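Local coordinates for type IV pilus assembly protein PilF (Pseudomonas aeruginosa, PDB 2HO1) that is an outer-membrane lipoprotein needed to localise the secretin PilQ to the outer membrane and assemble it into dodecamers for type IV pili and twitching motility, at residues 159-164 with 179-184. Sequence-based numbering, arbitrary orientation.
Sequences QAKEYF and LEMADL
The carboxylate of Glu180 ends its side chain in a salt bridge from OE2 to Arg210 on helix 209-221, while CB of the same residue lies against Phe164. The setting is a worked example of helix packing between neighbouring tetratricopeptide repeats: segment 159-164 lies on helix 157-170, in what is assigned as TPR 4, and segment 179-184 on helix 175-187, in what is assigned as TPR 5. Their axes pass 10.0 Å apart and run roughly antiparallel, with 145° between their N-to-C directions. Between them the contact is apolar, and Phe164 is its hub. Glu180 CB sits over one face of the phenyl ring, displaced toward the rim, in a CH-pi contact 4.0 Å from the ring centroid and 22° off its normal. The ring edge is used as well: Leu184 CD1 lies near the ring plane, 3.8 Å from Phe164 CD2. That same methyl reaches the backbone of the facing helix, coming within 3.9 Å of Lys161 CA, while Ala160 borders it more loosely.

Met181, present as selenomethionine, fills the other part of the seam. A bend at chi2 brings SE to 3.6 Å from Phe164 CB, and a second at chi3 (-55°) turns CE to Lys161. Farther along, Met181 also touches Glu165 and Leu168 of the same opposing helix, and Tyr197 of helix 191-202 packs on it too. Ala160 meets Ser151 and Leu152, which links the seam back to helix 140-153. Stacking of this kind, repeat upon repeat, builds the superhelix. Lys161, extended with CG anti to its amide nitrogen, crosses Met181 at about a right angle and sends its ammonium away from the seam, leaving CG 3.8 Å from Met181 CE.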
loop_
_atom_site.group_PDB
_atom_site.type_symbol
_atom_site.label_atom_id
_atom_site.label_comp_id
_atom_site.label_asym_id
_atom_site.label_seq_id
_atom_site.Cartn_x
_atom_site.Cartn_y
_atom_site.Cartn_z
ATOM N N GLN A 159 -7.097 -3.781 11.158
ATOM C CA GLN A 159 -6.495 -3.279 9.948
ATOM C C GLN A 159 -7.601 -2.723 9.023
ATOM O O GLN A 159 -7.439 -1.671 8.415
ATOM C CB GLN A 159 -5.757 -4.414 9.250
ATOM C CG GLN A 159 -5.053 -3.997 8.009
ATOM C CD GLN A 159 -4.277 -5.139 7.413
ATOM O OE1 GLN A 159 -4.714 -5.778 6.432
ATOM N NE2 GLN A 159 -3.114 -5.420 8.010
ATOM N N ALA A 160 -8.719 -3.440 8.930
ATOM C CA ALA A 160 -9.833 -3.001 8.101
ATOM C C ALA A 160 -10.269 -1.606 8.572
ATOM O O ALA A 160 -10.501 -0.690 7.763
ATOM C CB ALA A 160 -11.021 -3.999 8.227
ATOM N N LYS A 161 -10.344 -1.463 9.891
ATOM C CA LYS A 161 -10.770 -0.219 10.508
ATOM C C LYS A 161 -9.894 0.939 10.072
ATOM O O LYS A 161 -10.416 2.016 9.715
ATOM C CB LYS A 161 -10.755 -0.374 12.037
ATOM C CG LYS A 161 -11.248 0.811 12.824
ATOM C CD LYS A 161 -11.075 0.485 14.300
ATOM C CE LYS A 161 -11.235 1.686 15.226
ATOM N NZ LYS A 161 -10.836 1.265 16.617
ATOM N N GLU A 162 -8.574 0.740 10.098
ATOM C CA GLU A 162 -7.664 1.805 9.672
ATOM C C GLU A 162 -7.895 2.169 8.201
ATOM O O GLU A 162 -7.860 3.336 7.841
ATOM C CB GLU A 162 -6.191 1.429 9.938
ATOM C CG GLU A 162 -5.888 1.409 11.433
ATOM C CD GLU A 162 -4.407 1.302 11.801
ATOM O OE1 GLU A 162 -3.540 1.975 11.180
ATOM O OE2 GLU A 162 -4.119 0.548 12.759
ATOM N N TYR A 163 -8.157 1.180 7.353
ATOM C CA TYR A 163 -8.404 1.476 5.961
ATOM C C TYR A 163 -9.717 2.230 5.829
ATOM O O TYR A 163 -9.792 3.216 5.103
ATOM C CB TYR A 163 -8.406 0.199 5.119
ATOM C CG TYR A 163 -6.995 -0.301 4.792
ATOM C CD1 TYR A 163 -6.034 0.559 4.225
ATOM C CD2 TYR A 163 -6.630 -1.630 5.027
ATOM C CE1 TYR A 163 -4.739 0.098 3.899
ATOM C CE2 TYR A 163 -5.360 -2.090 4.705
ATOM C CZ TYR A 163 -4.427 -1.238 4.146
ATOM O OH TYR A 163 -3.212 -1.734 3.792
ATOM N N PHE A 164 -10.752 1.787 6.538
ATOM C CA PHE A 164 -12.032 2.484 6.494
ATOM C C PHE A 164 -11.916 3.945 6.961
ATOM O O PHE A 164 -12.534 4.829 6.371
ATOM C CB PHE A 164 -13.091 1.729 7.311
ATOM C CG PHE A 164 -13.520 0.419 6.674
ATOM C CD1 PHE A 164 -13.724 0.338 5.299
ATOM C CD2 PHE A 164 -13.719 -0.723 7.449
ATOM C CE1 PHE A 164 -14.115 -0.865 4.714
ATOM C CE2 PHE A 164 -14.106 -1.917 6.881
ATOM C CZ PHE A 164 -14.305 -1.997 5.518
ATOM N N LEU A 179 -21.191 2.380 7.912
ATOM C CA LEU A 179 -21.829 1.177 8.453
ATOM C C LEU A 179 -20.794 0.139 8.851
ATOM O O LEU A 179 -20.924 -0.489 9.904
ATOM C CB LEU A 179 -22.811 0.567 7.433
ATOM C CG LEU A 179 -23.400 -0.798 7.798
ATOM C CD1 LEU A 179 -24.368 -0.664 8.962
ATOM C CD2 LEU A 179 -24.116 -1.355 6.567
ATOM N N GLU A 180 -19.759 -0.042 8.020
ATOM C CA GLU A 180 -18.720 -1.015 8.355
ATOM C C GLU A 180 -17.995 -0.542 9.609
ATOM O O GLU A 180 -17.639 -1.350 10.457
ATOM C CB GLU A 180 -17.725 -1.191 7.205
ATOM C CG GLU A 180 -18.306 -1.793 5.937
ATOM C CD GLU A 180 -18.964 -3.151 6.163
ATOM O OE1 GLU A 180 -18.452 -3.952 6.958
ATOM O OE2 GLU A 180 -20.000 -3.420 5.531
HETATM N N MSE A 181 -17.803 0.771 9.747
HETATM C CA MSE A 181 -17.152 1.309 10.949
HETATM C C MSE A 181 -18.029 1.031 12.163
HETATM O O MSE A 181 -17.550 0.546 13.194
HETATM C CB MSE A 181 -16.914 2.825 10.836
HETATM C CG MSE A 181 -15.718 3.255 9.975
HETATM SE SE MSE A 181 -14.008 2.651 10.666
HETATM C CE MSE A 181 -14.082 3.361 12.433
ATOM N N ALA A 182 -19.317 1.349 12.051
ATOM C CA ALA A 182 -20.248 1.117 13.167
ATOM C C ALA A 182 -20.205 -0.349 13.609
ATOM O O ALA A 182 -20.151 -0.659 14.816
ATOM C CB ALA A 182 -21.696 1.500 12.750
ATOM N N ASP A 183 -20.222 -1.260 12.642
ATOM C CA ASP A 183 -20.196 -2.669 12.988
ATOM C C ASP A 183 -18.915 -3.034 13.734
ATOM O O ASP A 183 -18.949 -3.741 14.746
ATOM C CB ASP A 183 -20.359 -3.522 11.727
ATOM C CG ASP A 183 -20.755 -4.967 12.039
ATOM O OD1 ASP A 183 -21.559 -5.190 12.985
ATOM O OD2 ASP A 183 -20.276 -5.882 11.331
ATOM N N LEU A 184 -17.776 -2.546 13.245
ATOM C CA LEU A 184 -16.515 -2.863 13.899
ATOM C C LEU A 184 -16.476 -2.315 15.302
ATOM O O LEU A 184 -16.146 -3.032 16.236
ATOM C CB LEU A 184 -15.343 -2.305 13.101
ATOM C CG LEU A 184 -15.116 -3.021 11.777
ATOM C CD1 LEU A 184 -14.094 -2.249 10.959
ATOM C CD2 LEU A 184 -14.665 -4.435 12.042
#